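Local structure of endo-beta-1,4-mannanase (Alicyclobacillus acidocaldarius, 4CD6) at residues M16-V21 with W281-K286; F146-E151 with V177-N182; M230-P235 with K276-W281; R260-M265 with D308-A313. The protein hydrolyses the internal beta-1,4-mannosidic linkages of mannans as an endo-acting glycoside hydrolase of family GH113. One frame throughout, in Å; residues are numbered along the deposited sequence.

Contact 1: residues M16-V21 with W281-K286. With BMA (beta-D-mannopyranose), chain C; IFM (5-hydroxymethyl-3,4-dihydroxypiperidine), chain B.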
# COMPACT_ATOMS: atom_id res chain seq x y z
N MET A 16 -1.51 8.92 -1.14
CA MET A 16 -0.10 8.65 -1.49
C MET A 16 0.58 7.85 -0.40
O MET A 16 0.40 8.15 0.77
CB MET A 16 0.59 9.98 -1.66
CG MET A 16 2.09 9.86 -2.01
SD MET A 16 2.54 9.03 -3.57
CE MET A 16 1.93 10.18 -4.78
N THR A 17 1.37 6.83 -0.80
CA THR A 17 2.12 6.02 0.18
C THR A 17 3.45 6.74 0.47
O THR A 17 4.10 7.24 -0.44
CB THR A 17 2.39 4.62 -0.35
OG1 THR A 17 1.15 3.98 -0.63
CG2 THR A 17 3.15 3.79 0.68
N PHE A 18 3.83 6.77 1.74
CA PHE A 18 5.02 7.50 2.20
C PHE A 18 5.99 6.61 2.93
O PHE A 18 5.60 5.87 3.78
CB PHE A 18 4.61 8.60 3.17
CG PHE A 18 5.76 9.36 3.78
CD1 PHE A 18 6.35 8.94 4.96
CD2 PHE A 18 6.23 10.52 3.17
CE1 PHE A 18 7.41 9.65 5.50
CE2 PHE A 18 7.27 11.24 3.73
CZ PHE A 18 7.86 10.80 4.89
N GLY A 19 7.29 6.75 2.65
CA GLY A 19 8.31 6.34 3.61
C GLY A 19 8.85 4.92 3.50
O GLY A 19 9.69 4.52 4.31
N PHE A 20 8.35 4.15 2.55
CA PHE A 20 8.74 2.74 2.44
C PHE A 20 10.25 2.66 2.14
O PHE A 20 10.72 3.47 1.35
CB PHE A 20 7.94 2.07 1.31
CG PHE A 20 7.81 0.58 1.42
CD1 PHE A 20 7.18 -0.00 2.53
CD2 PHE A 20 8.25 -0.25 0.40
CE1 PHE A 20 7.01 -1.38 2.61
CE2 PHE A 20 8.09 -1.64 0.48
CZ PHE A 20 7.47 -2.20 1.59
N VAL A 21 11.01 1.73 2.72
CA VAL A 21 10.55 0.60 3.57
C VAL A 21 10.49 0.83 5.06
O VAL A 21 10.33 -0.11 5.84
CB VAL A 21 11.47 -0.60 3.39
CG1 VAL A 21 11.42 -1.08 1.94
CG2 VAL A 21 12.90 -0.29 3.83
N TRP A 281 1.54 4.90 -5.31
CA TRP A 281 2.84 4.33 -4.92
C TRP A 281 3.85 5.10 -5.74
O TRP A 281 3.76 5.05 -6.96
CB TRP A 281 2.92 2.85 -5.29
CG TRP A 281 4.10 2.16 -4.69
CD1 TRP A 281 5.33 1.99 -5.27
CD2 TRP A 281 4.20 1.59 -3.38
NE1 TRP A 281 6.17 1.34 -4.41
CE2 TRP A 281 5.50 1.08 -3.25
CE3 TRP A 281 3.30 1.45 -2.31
CZ2 TRP A 281 5.93 0.45 -2.09
CZ3 TRP A 281 3.73 0.82 -1.17
CH2 TRP A 281 5.03 0.32 -1.06
N GLU A 282 4.78 5.85 -5.16
CA GLU A 282 5.01 6.06 -3.74
C GLU A 282 5.77 7.37 -3.60
O GLU A 282 6.15 8.00 -4.60
CB GLU A 282 5.84 4.91 -3.13
CG GLU A 282 7.24 4.79 -3.77
CD GLU A 282 8.14 3.76 -3.14
OE1 GLU A 282 8.11 3.61 -1.91
OE2 GLU A 282 8.94 3.15 -3.88
N TRP A 283 6.03 7.74 -2.35
CA TRP A 283 6.72 9.00 -2.00
C TRP A 283 7.84 8.69 -1.03
O TRP A 283 7.61 8.07 -0.02
CB TRP A 283 5.71 9.94 -1.35
CG TRP A 283 6.07 11.42 -1.30
CD1 TRP A 283 6.79 12.05 -0.35
CD2 TRP A 283 5.64 12.43 -2.22
NE1 TRP A 283 6.87 13.40 -0.62
CE2 TRP A 283 6.19 13.66 -1.78
CE3 TRP A 283 4.88 12.42 -3.40
CZ2 TRP A 283 5.96 14.86 -2.45
CZ3 TRP A 283 4.68 13.62 -4.07
CH2 TRP A 283 5.20 14.82 -3.59
N PRO A 284 9.09 9.11 -1.32
CA PRO A 284 10.21 8.75 -0.45
C PRO A 284 10.32 9.59 0.81
O PRO A 284 9.95 10.75 0.79
CB PRO A 284 11.42 9.04 -1.34
CG PRO A 284 10.98 10.20 -2.19
CD PRO A 284 9.48 10.02 -2.40
N TRP A 285 10.86 9.03 1.90
CA TRP A 285 11.14 9.85 3.09
C TRP A 285 12.21 10.91 2.80
O TRP A 285 12.20 11.98 3.42
CB TRP A 285 11.53 9.00 4.32
CG TRP A 285 12.84 8.31 4.21
CD1 TRP A 285 13.05 7.01 3.90
CD2 TRP A 285 14.14 8.89 4.45
NE1 TRP A 285 14.41 6.74 3.91
CE2 TRP A 285 15.09 7.88 4.25
CE3 TRP A 285 14.58 10.17 4.83
CZ2 TRP A 285 16.48 8.10 4.39
CZ3 TRP A 285 15.96 10.39 4.96
CH2 TRP A 285 16.88 9.36 4.74
N LYS A 286 13.11 10.63 1.85
CA LYS A 286 14.15 11.59 1.43
C LYS A 286 13.80 12.06 0.03
O LYS A 286 14.11 11.39 -0.94
CB LYS A 286 15.53 10.92 1.44
C1 BMA C . 9.16 -1.58 -4.21
C2 BMA C . 9.81 -0.21 -4.29
C3 BMA C . 11.31 -0.44 -4.11
C4 BMA C . 11.57 -1.20 -2.82
C5 BMA C . 10.72 -2.48 -2.68
C6 BMA C . 10.97 -3.14 -1.32
O2 BMA C . 9.30 0.68 -3.27
O3 BMA C . 12.02 0.79 -4.07
O4 BMA C . 12.94 -1.57 -2.78
O5 BMA C . 9.34 -2.14 -2.90
O6 BMA C . 10.14 -4.30 -1.12
O4 IFM B . 7.74 -1.61 -4.08
C4 IFM B . 6.85 -2.70 -4.39
C3 IFM B . 6.22 -3.17 -3.08
O3 IFM B . 7.24 -3.82 -2.31
C2 IFM B . 5.00 -4.08 -3.27
N IFM B . 4.19 -3.70 -4.43
C1 IFM B . 4.83 -3.32 -5.69
C5 IFM B . 5.81 -2.20 -5.39
C6 IFM B . 6.41 -1.57 -6.65
O6 IFM B . 7.25 -2.47 -7.40
O HOH W 1 7.06 5.08 0.07
O HOH W 2 11.30 6.13 1.18
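Phe20 and Trp281 meet as a T-shaped pair beside the bound sugars, the indole turning its edge to a face of the phenyl ring, with six-membered ring centroids 5.1 Å apart and planes at 69°. Starting at the base of Phe20, CB lies 3.6 Å from Glu282 OE1. Phe20 CG, anti to the backbone N (chi1 -156°), aims the ring at the indole and is 3.7 Å from Trp281 CH2; Phe20 CD2 closes to 3.5 Å on Trp281 CZ2. Beyond it, Phe20 CE2 is 3.6 Å from both O5 of the mannose and O3 of the piperidine, with that mannose oxygen at the edge of the ring. Val21 CG1 lies over the opposite face, just beyond the cis peptide that follows Phe20. Another cis peptide joins Trp281 to Glu282, as in many clan GH-A enzymes. From there the extended Glu282 chain takes a bond from mannose O2 on OE2 (2.6 Å), while a water linked to OE1 also holds Phe20 N and Trp283 O. Behind the site, Gly19 N donates to Trp283 O (3.0 Å), and Met16 CG packs on Trp283 CB (3.7 Å). These residues join strand 13-18 to strand 275-283, the first and last of the barrel; Met16 and Trp283 also press on Leu39 of helix 30-40, while Phe20 reaches Ala50 of strand 46-55 and Thr95 of strand 89-98.

Contact 2: residues F146-E151 with V177-N182. With IFM (5-hydroxymethyl-3,4-dihydroxypiperidine), chain B.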
# COMPACT_ATOMS: atom_id res chain seq x y z
N PHE A 146 -6.25 0.89 8.68
CA PHE A 146 -5.18 -0.07 8.93
C PHE A 146 -5.25 -1.12 7.82
O PHE A 146 -6.32 -1.64 7.50
CB PHE A 146 -5.34 -0.74 10.32
CG PHE A 146 -4.23 -1.68 10.69
CD1 PHE A 146 -3.00 -1.17 11.13
CD2 PHE A 146 -4.39 -3.06 10.60
CE1 PHE A 146 -1.97 -2.01 11.46
CE2 PHE A 146 -3.35 -3.92 10.94
CZ PHE A 146 -2.13 -3.40 11.36
N CYS A 147 -4.09 -1.40 7.21
CA CYS A 147 -3.98 -2.41 6.17
C CYS A 147 -3.34 -3.70 6.77
O CYS A 147 -2.16 -3.70 7.14
CB CYS A 147 -3.14 -1.88 5.00
SG CYS A 147 -3.05 -3.05 3.65
N VAL A 148 -4.11 -4.77 6.81
CA VAL A 148 -3.71 -6.03 7.49
C VAL A 148 -2.78 -6.92 6.66
O VAL A 148 -2.19 -7.90 7.18
CB VAL A 148 -4.91 -6.84 8.01
CG1 VAL A 148 -5.76 -5.99 8.93
CG2 VAL A 148 -5.79 -7.38 6.88
N GLY A 149 -2.61 -6.61 5.39
CA GLY A 149 -1.67 -7.33 4.57
C GLY A 149 -1.60 -6.79 3.16
O GLY A 149 -2.49 -6.04 2.70
N CYS A 150 -0.53 -7.20 2.48
CA CYS A 150 -0.18 -6.67 1.18
C CYS A 150 0.43 -7.74 0.28
O CYS A 150 1.54 -8.21 0.53
CB CYS A 150 0.83 -5.53 1.38
SG CYS A 150 1.31 -4.75 -0.14
N GLU A 151 -0.31 -8.13 -0.75
CA GLU A 151 0.22 -9.00 -1.81
C GLU A 151 0.62 -10.40 -1.34
O GLU A 151 1.54 -11.02 -1.89
CB GLU A 151 1.40 -8.31 -2.51
CG GLU A 151 1.04 -7.04 -3.25
CD GLU A 151 2.21 -6.30 -3.81
OE1 GLU A 151 3.31 -6.90 -3.91
OE2 GLU A 151 2.00 -5.12 -4.21
N VAL A 177 -10.62 -1.23 8.25
CA VAL A 177 -9.63 -2.26 7.95
C VAL A 177 -9.70 -2.68 6.48
O VAL A 177 -10.76 -2.92 5.94
CB VAL A 177 -9.78 -3.46 8.87
CG1 VAL A 177 -8.87 -4.60 8.44
CG2 VAL A 177 -9.50 -3.03 10.32
N THR A 178 -8.55 -2.74 5.82
CA THR A 178 -8.49 -3.30 4.47
C THR A 178 -7.43 -4.39 4.38
O THR A 178 -6.53 -4.47 5.26
CB THR A 178 -8.25 -2.22 3.40
OG1 THR A 178 -8.51 -2.80 2.11
CG2 THR A 178 -6.80 -1.65 3.47
N TYR A 179 -7.58 -5.25 3.38
CA TYR A 179 -6.52 -6.17 2.95
C TYR A 179 -6.21 -5.82 1.51
O TYR A 179 -7.13 -5.61 0.73
CB TYR A 179 -6.92 -7.67 3.06
CG TYR A 179 -5.88 -8.57 2.43
CD1 TYR A 179 -4.65 -8.78 3.06
CD2 TYR A 179 -6.11 -9.19 1.22
CE1 TYR A 179 -3.66 -9.55 2.43
CE2 TYR A 179 -5.15 -9.95 0.59
CZ TYR A 179 -3.92 -10.16 1.23
OH TYR A 179 -2.93 -10.89 0.61
N ASN A 180 -4.92 -5.76 1.16
CA ASN A 180 -4.42 -5.33 -0.15
C ASN A 180 -3.88 -6.55 -0.88
O ASN A 180 -2.82 -7.09 -0.52
CB ASN A 180 -3.38 -4.24 0.10
CG ASN A 180 -2.48 -3.88 -1.08
OD1 ASN A 180 -2.63 -4.27 -2.26
ND2 ASN A 180 -1.58 -3.01 -0.76
N CYS A 181 -4.65 -7.04 -1.86
CA CYS A 181 -4.24 -8.19 -2.62
C CYS A 181 -3.44 -7.71 -3.84
O CYS A 181 -3.46 -6.54 -4.15
CB CYS A 181 -5.44 -9.02 -3.04
SG CYS A 181 -6.47 -8.29 -4.31
N ASN A 182 -2.74 -8.62 -4.50
CA ASN A 182 -2.02 -8.27 -5.71
C ASN A 182 -2.99 -8.11 -6.87
O ASN A 182 -4.06 -8.69 -6.87
CB ASN A 182 -1.05 -9.38 -6.04
CG ASN A 182 0.07 -8.90 -6.93
OD1 ASN A 182 0.31 -7.71 -7.03
ND2 ASN A 182 0.71 -9.83 -7.61
O4 IFM B . 7.74 -1.61 -4.08
C4 IFM B . 6.85 -2.70 -4.39
C3 IFM B . 6.22 -3.17 -3.08
O3 IFM B . 7.24 -3.82 -2.31
C2 IFM B . 5.00 -4.08 -3.27
N IFM B . 4.19 -3.70 -4.43
C1 IFM B . 4.83 -3.32 -5.69
C5 IFM B . 5.81 -2.20 -5.39
C6 IFM B . 6.41 -1.57 -6.65
O6 IFM B . 7.25 -2.47 -7.40
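The ring of Tyr179 lies along the backbone of the neighbouring strand: Val148 CG2 is at its edge, while Gly149 O approaches obliquely, 3.5 Å from Tyr179 CD1. Trp162 meets the same ring with planes at about 60°, and the hydroxyl bonds to Glu156 OE2 and Met152 N. Gly149 suits this spot because a CB there would run into Tyr179 CE1. Two other flat groups, the carboxylate of Glu151 and the amide of Asn182, are turned 35° apart, where Glu151 CG comes 3.9 Å from Asn182 OD1.

Between these groups the strands run parallel. Thr178 N bonds to Phe146 O and Val148 N to Thr178 O; then a beta bulge shifts the register by one before Asn180 N donates to Gly149 O and Glu151 N to Asn180 O (2.7 Å). With helix 159-172 these strands form a beta-alpha-beta crossover of the (beta/alpha)8 barrel. Val148 CG1 and Val177 CG1 are squeezed to 3.4 Å on the side facing that helix, whereas Cys147 SG lies 3.8 Å from Asn180 CB on the barrel interior.

Glu151 follows strand 145-150, consistent with the place of the acid/base in clan GH-A. Its CG is anti to the carbonyl carbon (chi1 -64°), and the extended chain carries Glu151 OE2 to the piperidine N, 2.6 Å away. Ser201 OG bonds to the same OE2, Trp103 NE1 bonds to OE1, and Glu231 is the second carboxylate partner of the piperidine N. With an alanine at Glu151, that ring nitrogen would probably keep Glu231 as its one carboxylate partner, and Trp103 NE1 and Ser201 OG would lose a partner.

Contact 3: residues M230-P235 with K276-W281. With IFM (5-hydroxymethyl-3,4-dihydroxypiperidine), chain B; BMA (beta-D-mannopyranose), chain C.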
# COMPACT_ATOMS: atom_id res chain seq x y z
N MET A 230 -4.96 0.12 -3.12
CA MET A 230 -4.06 0.44 -2.03
C MET A 230 -2.65 0.68 -2.53
O MET A 230 -1.88 1.34 -1.85
CB MET A 230 -4.04 -0.63 -0.94
CG MET A 230 -4.85 -0.33 0.33
SD MET A 230 -4.33 1.17 1.21
CE MET A 230 -2.59 0.94 1.27
N GLU A 231 -2.32 0.17 -3.71
CA GLU A 231 -1.12 0.63 -4.42
C GLU A 231 -1.47 0.77 -5.88
O GLU A 231 -2.10 -0.10 -6.47
CB GLU A 231 0.05 -0.36 -4.35
CG GLU A 231 0.51 -0.74 -2.97
CD GLU A 231 1.80 -1.56 -2.98
OE1 GLU A 231 2.51 -1.62 -4.01
OE2 GLU A 231 2.10 -2.13 -1.92
N VAL A 232 -1.01 1.86 -6.47
CA VAL A 232 -1.02 1.97 -7.91
C VAL A 232 0.03 3.00 -8.30
O VAL A 232 0.20 4.01 -7.62
CB VAL A 232 -2.44 2.30 -8.43
CG1 VAL A 232 -2.91 3.67 -7.97
CG2 VAL A 232 -2.51 2.11 -9.94
N GLY A 233 0.77 2.71 -9.37
CA GLY A 233 1.87 3.59 -9.76
C GLY A 233 2.67 2.99 -10.91
O GLY A 233 2.39 1.87 -11.41
N CYS A 234 3.66 3.75 -11.34
CA CYS A 234 4.53 3.32 -12.44
C CYS A 234 5.85 4.07 -12.31
O CYS A 234 5.82 5.29 -12.05
CB CYS A 234 3.89 3.63 -13.82
SG CYS A 234 4.79 2.94 -15.25
N PRO A 235 7.00 3.37 -12.50
CA PRO A 235 8.27 4.07 -12.55
C PRO A 235 8.38 4.91 -13.80
O PRO A 235 7.84 4.53 -14.84
CB PRO A 235 9.30 2.95 -12.63
CG PRO A 235 8.61 1.72 -12.16
CD PRO A 235 7.17 1.91 -12.54
N LYS A 276 -13.74 3.45 -4.75
CA LYS A 276 -13.37 4.48 -3.75
C LYS A 276 -11.97 5.11 -3.89
O LYS A 276 -11.53 5.84 -2.99
CB LYS A 276 -13.58 3.92 -2.35
CG LYS A 276 -15.07 3.83 -1.98
CD LYS A 276 -15.65 5.20 -1.61
CE LYS A 276 -17.11 5.05 -1.23
NZ LYS A 276 -17.72 6.37 -1.05
N GLY A 277 -11.28 4.89 -5.00
CA GLY A 277 -10.10 5.69 -5.29
C GLY A 277 -8.71 5.06 -5.27
O GLY A 277 -8.54 3.85 -5.47
N TYR A 278 -7.74 5.93 -5.02
CA TYR A 278 -6.33 5.68 -5.41
C TYR A 278 -5.37 6.00 -4.29
O TYR A 278 -5.31 7.17 -3.85
CB TYR A 278 -5.98 6.62 -6.53
CG TYR A 278 -6.86 6.57 -7.78
CD1 TYR A 278 -6.64 5.64 -8.77
CD2 TYR A 278 -7.88 7.48 -7.97
CE1 TYR A 278 -7.42 5.61 -9.92
CE2 TYR A 278 -8.66 7.47 -9.11
CZ TYR A 278 -8.43 6.53 -10.08
OH TYR A 278 -9.20 6.51 -11.23
N MET A 279 -4.62 4.99 -3.83
CA MET A 279 -3.51 5.22 -2.91
C MET A 279 -2.24 5.00 -3.75
O MET A 279 -1.84 3.88 -4.07
CB MET A 279 -3.59 4.28 -1.73
CG MET A 279 -2.75 4.71 -0.56
SD MET A 279 -3.44 6.05 0.41
CE MET A 279 -4.83 5.27 1.20
N LEU A 280 -1.65 6.11 -4.15
CA LEU A 280 -0.55 6.06 -5.09
C LEU A 280 0.71 5.50 -4.45
O LEU A 280 0.92 5.60 -3.25
CB LEU A 280 -0.31 7.44 -5.71
CG LEU A 280 -1.48 8.08 -6.49
CD1 LEU A 280 -1.03 9.35 -7.21
CD2 LEU A 280 -2.12 7.12 -7.45
N TRP A 281 1.54 4.90 -5.31
CA TRP A 281 2.84 4.33 -4.92
C TRP A 281 3.85 5.10 -5.74
O TRP A 281 3.76 5.05 -6.96
CB TRP A 281 2.92 2.85 -5.29
CG TRP A 281 4.10 2.16 -4.69
CD1 TRP A 281 5.33 1.99 -5.27
CD2 TRP A 281 4.20 1.59 -3.38
NE1 TRP A 281 6.17 1.34 -4.41
CE2 TRP A 281 5.50 1.08 -3.25
CE3 TRP A 281 3.30 1.45 -2.31
CZ2 TRP A 281 5.93 0.45 -2.09
CZ3 TRP A 281 3.73 0.82 -1.17
CH2 TRP A 281 5.03 0.32 -1.06
O4 IFM B . 7.74 -1.61 -4.08
C4 IFM B . 6.85 -2.70 -4.39
C3 IFM B . 6.22 -3.17 -3.08
O3 IFM B . 7.24 -3.82 -2.31
C2 IFM B . 5.00 -4.08 -3.27
N IFM B . 4.19 -3.70 -4.43
C1 IFM B . 4.83 -3.32 -5.69
C5 IFM B . 5.81 -2.20 -5.39
C6 IFM B . 6.41 -1.57 -6.65
O6 IFM B . 7.25 -2.47 -7.40
C1 BMA C . 9.16 -1.58 -4.21
C2 BMA C . 9.81 -0.21 -4.29
C3 BMA C . 11.31 -0.44 -4.11
C4 BMA C . 11.57 -1.20 -2.82
C5 BMA C . 10.72 -2.48 -2.68
C6 BMA C . 10.97 -3.14 -1.32
O2 BMA C . 9.30 0.68 -3.27
O3 BMA C . 12.02 0.79 -4.07
O4 BMA C . 12.94 -1.57 -2.78
O5 BMA C . 9.34 -2.14 -2.90
O6 BMA C . 10.14 -4.30 -1.12
O HOH W 3 3.87 6.20 -9.46
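The carboxylate of Glu231 is stacked on the indole of Trp281, their planes only 13° apart and Glu231 CD 3.4 Å from Trp281 CE3. Glu231 CG stands anti to the carbonyl carbon (chi1 -57°), and the extended chain runs beside Trp281, laying the carboxylate along the indole. Piperidine C5 lies over the same indole face, toward its periphery, and the piperidine N donates to Glu231 OE1 at 2.7 Å. Tyr203 OH also bonds to OE1, while Lys93 NZ forms a salt bridge with OE2. The place of Glu231 near the end of strand 227-232 is consistent with that of the nucleophile in clan GH-A enzymes. A leucine in place of Trp281 would probably take away the flat surface under the carboxylate and beside piperidine C5, leaving Glu231 to its polar partners. Trp281 N donates to Val232 O (2.8 Å), and Val232 N makes a weak bond to Met279 O. Gly233 passes where a CB would collide with Trp281 O. Val232 CG1 packs on Leu280 CD2 at 3.6 Å, and Met230 SD on Met279 CE. Strands 227-232 and 275-283 are neighbours in the barrel: Val232 leans outward on Phe261 and Met265 of helix 255-268, and Met279 touches strands 13-18 and 46-55.

Contact 4: residues R260-M265 with D308-A313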
# COMPACT_ATOMS: atom_id res chain seq x y z
N ARG A 260 1.96 8.51 -19.19
CA ARG A 260 1.07 7.67 -19.99
C ARG A 260 0.36 6.61 -19.13
O ARG A 260 -0.79 6.28 -19.39
CB ARG A 260 1.82 7.02 -21.15
CG ARG A 260 2.13 7.97 -22.31
CD ARG A 260 2.60 7.21 -23.55
NE ARG A 260 3.91 6.59 -23.36
CZ ARG A 260 5.09 7.22 -23.55
NH1 ARG A 260 5.13 8.50 -23.92
NH2 ARG A 260 6.23 6.55 -23.38
N PHE A 261 1.04 6.06 -18.12
CA PHE A 261 0.39 5.09 -17.24
C PHE A 261 -0.81 5.75 -16.52
O PHE A 261 -1.93 5.21 -16.51
CB PHE A 261 1.37 4.49 -16.23
CG PHE A 261 0.70 3.65 -15.18
CD1 PHE A 261 0.22 4.25 -14.01
CD2 PHE A 261 0.50 2.30 -15.36
CE1 PHE A 261 -0.43 3.50 -13.05
CE2 PHE A 261 -0.13 1.53 -14.39
CZ PHE A 261 -0.60 2.13 -13.24
N TYR A 262 -0.57 6.92 -15.95
CA TYR A 262 -1.60 7.64 -15.20
C TYR A 262 -2.76 8.04 -16.11
O TYR A 262 -3.90 7.90 -15.72
CB TYR A 262 -1.03 8.82 -14.44
CG TYR A 262 -0.37 8.41 -13.13
CD1 TYR A 262 -1.11 8.25 -11.96
CD2 TYR A 262 0.99 8.14 -13.07
CE1 TYR A 262 -0.51 7.86 -10.76
CE2 TYR A 262 1.61 7.77 -11.89
CZ TYR A 262 0.85 7.62 -10.73
OH TYR A 262 1.45 7.24 -9.56
N GLU A 263 -2.49 8.49 -17.35
CA GLU A 263 -3.59 8.82 -18.27
C GLU A 263 -4.48 7.61 -18.57
O GLU A 263 -5.72 7.72 -18.60
CB GLU A 263 -3.06 9.44 -19.57
CG GLU A 263 -2.26 10.73 -19.39
CD GLU A 263 -3.13 11.96 -19.20
OE1 GLU A 263 -4.35 11.82 -18.96
OE2 GLU A 263 -2.59 13.09 -19.29
N ALA A 264 -3.86 6.45 -18.78
CA ALA A 264 -4.59 5.25 -19.14
C ALA A 264 -5.49 4.82 -18.00
O ALA A 264 -6.64 4.42 -18.20
CB ALA A 264 -3.62 4.13 -19.49
N MET A 265 -4.95 4.88 -16.78
CA MET A 265 -5.67 4.47 -15.59
C MET A 265 -6.89 5.37 -15.36
O MET A 265 -8.00 4.87 -15.15
CB MET A 265 -4.76 4.50 -14.36
CG MET A 265 -5.51 4.34 -13.04
SD MET A 265 -4.41 4.30 -11.63
CE MET A 265 -4.00 6.02 -11.48
N ASP A 308 1.19 16.62 -12.61
CA ASP A 308 0.14 17.45 -13.20
C ASP A 308 -1.06 16.63 -13.66
O ASP A 308 -2.20 17.09 -13.55
CB ASP A 308 0.66 18.20 -14.44
CG ASP A 308 1.78 19.18 -14.13
OD1 ASP A 308 2.14 19.41 -12.96
OD2 ASP A 308 2.31 19.74 -15.09
N VAL A 309 -0.81 15.44 -14.20
CA VAL A 309 -1.88 14.56 -14.63
C VAL A 309 -2.68 14.21 -13.39
O VAL A 309 -3.91 14.25 -13.38
CB VAL A 309 -1.36 13.27 -15.32
CG1 VAL A 309 -2.52 12.34 -15.66
CG2 VAL A 309 -0.55 13.62 -16.56
N VAL A 310 -1.97 13.87 -12.31
CA VAL A 310 -2.64 13.52 -11.06
C VAL A 310 -3.35 14.73 -10.43
O VAL A 310 -4.52 14.63 -10.04
CB VAL A 310 -1.63 12.88 -10.07
CG1 VAL A 310 -2.22 12.78 -8.68
CG2 VAL A 310 -1.19 11.50 -10.58
N ALA A 311 -2.66 15.86 -10.31
CA ALA A 311 -3.26 17.09 -9.74
C ALA A 311 -4.55 17.47 -10.44
O ALA A 311 -5.55 17.79 -9.78
CB ALA A 311 -2.28 18.26 -9.81
N ARG A 312 -4.52 17.45 -11.77
CA ARG A 312 -5.66 17.78 -12.62
C ARG A 312 -6.79 16.81 -12.33
O ARG A 312 -7.94 17.21 -12.13
CB ARG A 312 -5.22 17.64 -14.09
CG ARG A 312 -5.92 18.53 -15.10
CD ARG A 312 -5.08 18.59 -16.37
NE ARG A 312 -4.95 17.26 -16.97
CZ ARG A 312 -3.84 16.74 -17.53
NH1 ARG A 312 -2.68 17.40 -17.58
NH2 ARG A 312 -3.91 15.50 -18.02
N ALA A 313 -6.45 15.53 -12.26
CA ALA A 313 -7.44 14.52 -12.01
C ALA A 313 -7.99 14.65 -10.57
O ALA A 313 -9.21 14.66 -10.35
CB ALA A 313 -6.88 13.13 -12.28
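Val309, Tyr262 and Glu263 carry most of this helix-helix contact. Val309 sits between the other two and works with both of its branches. Val309 CG1 lies 4.0 Å from Tyr262 CB and 3.6 Å from Glu263 CD, while Val309 CG2 approaches Glu263 OE2 at 3.4 Å, so the valine fills the angle between two consecutive side chains of helix 255-268.

Tyr262 points inward. Its CG stands anti to the carbonyl carbon (chi1 -81°), which sends the ring past the valine toward Val310, whose CG2 meets it obliquely, 3.5 Å from Tyr262 CD1. Further in, Tyr262 and Val310 both rest on Leu280 of strand 275-283, and Ile301 also touches the tyrosine.

Glu263 goes the other way, toward the surface. Its chain bends at chi2 (-80°) and swings the carboxylate over Val309 to reach Arg312, forming a salt bridge with Glu263 OE2 3.0 Å from Arg312 NH2. The oxygen receives the N-H on its syn side and lies almost exactly in the guanidinium plane, although the bond is bent at hydrogen. One face of that guanidinium rests against Val309 CA, so the arginine folds back along its own helix. An ion pair at the surface thus covers an apolar seam beneath it.

The segments run at 26° to one another, with axes 9.8 Å apart at closest approach. Helix 255-268 follows the seventh strand and helix 305-318 the eighth, and such nearly parallel neighbouring helices, packed outside the strands, are the outer layer of a (beta/alpha)8 TIM barrel.

Overall arrangement
Contacts 1, 2 and 3 are buried and join neighbouring strands of the barrel, whereas contact 4 packs two outer helices and has an exposed, charged outer side. Contacts 1 and 3 share Trp281 and strand 275-283, with Thr17 N and Leu280 O probably bonded between them; contact 2 lies farther round the barrel, its centre about 17 Å from that of contact 1. The three strand contacts all reach the bound piperidine, and contacts 2 and 3 bring Glu151 and Glu231 close together there. Contact 4 is apolar apart from its salt bridge, and Met265 and Phe261 link its first helix to Val232 and Cys234 of contact 3.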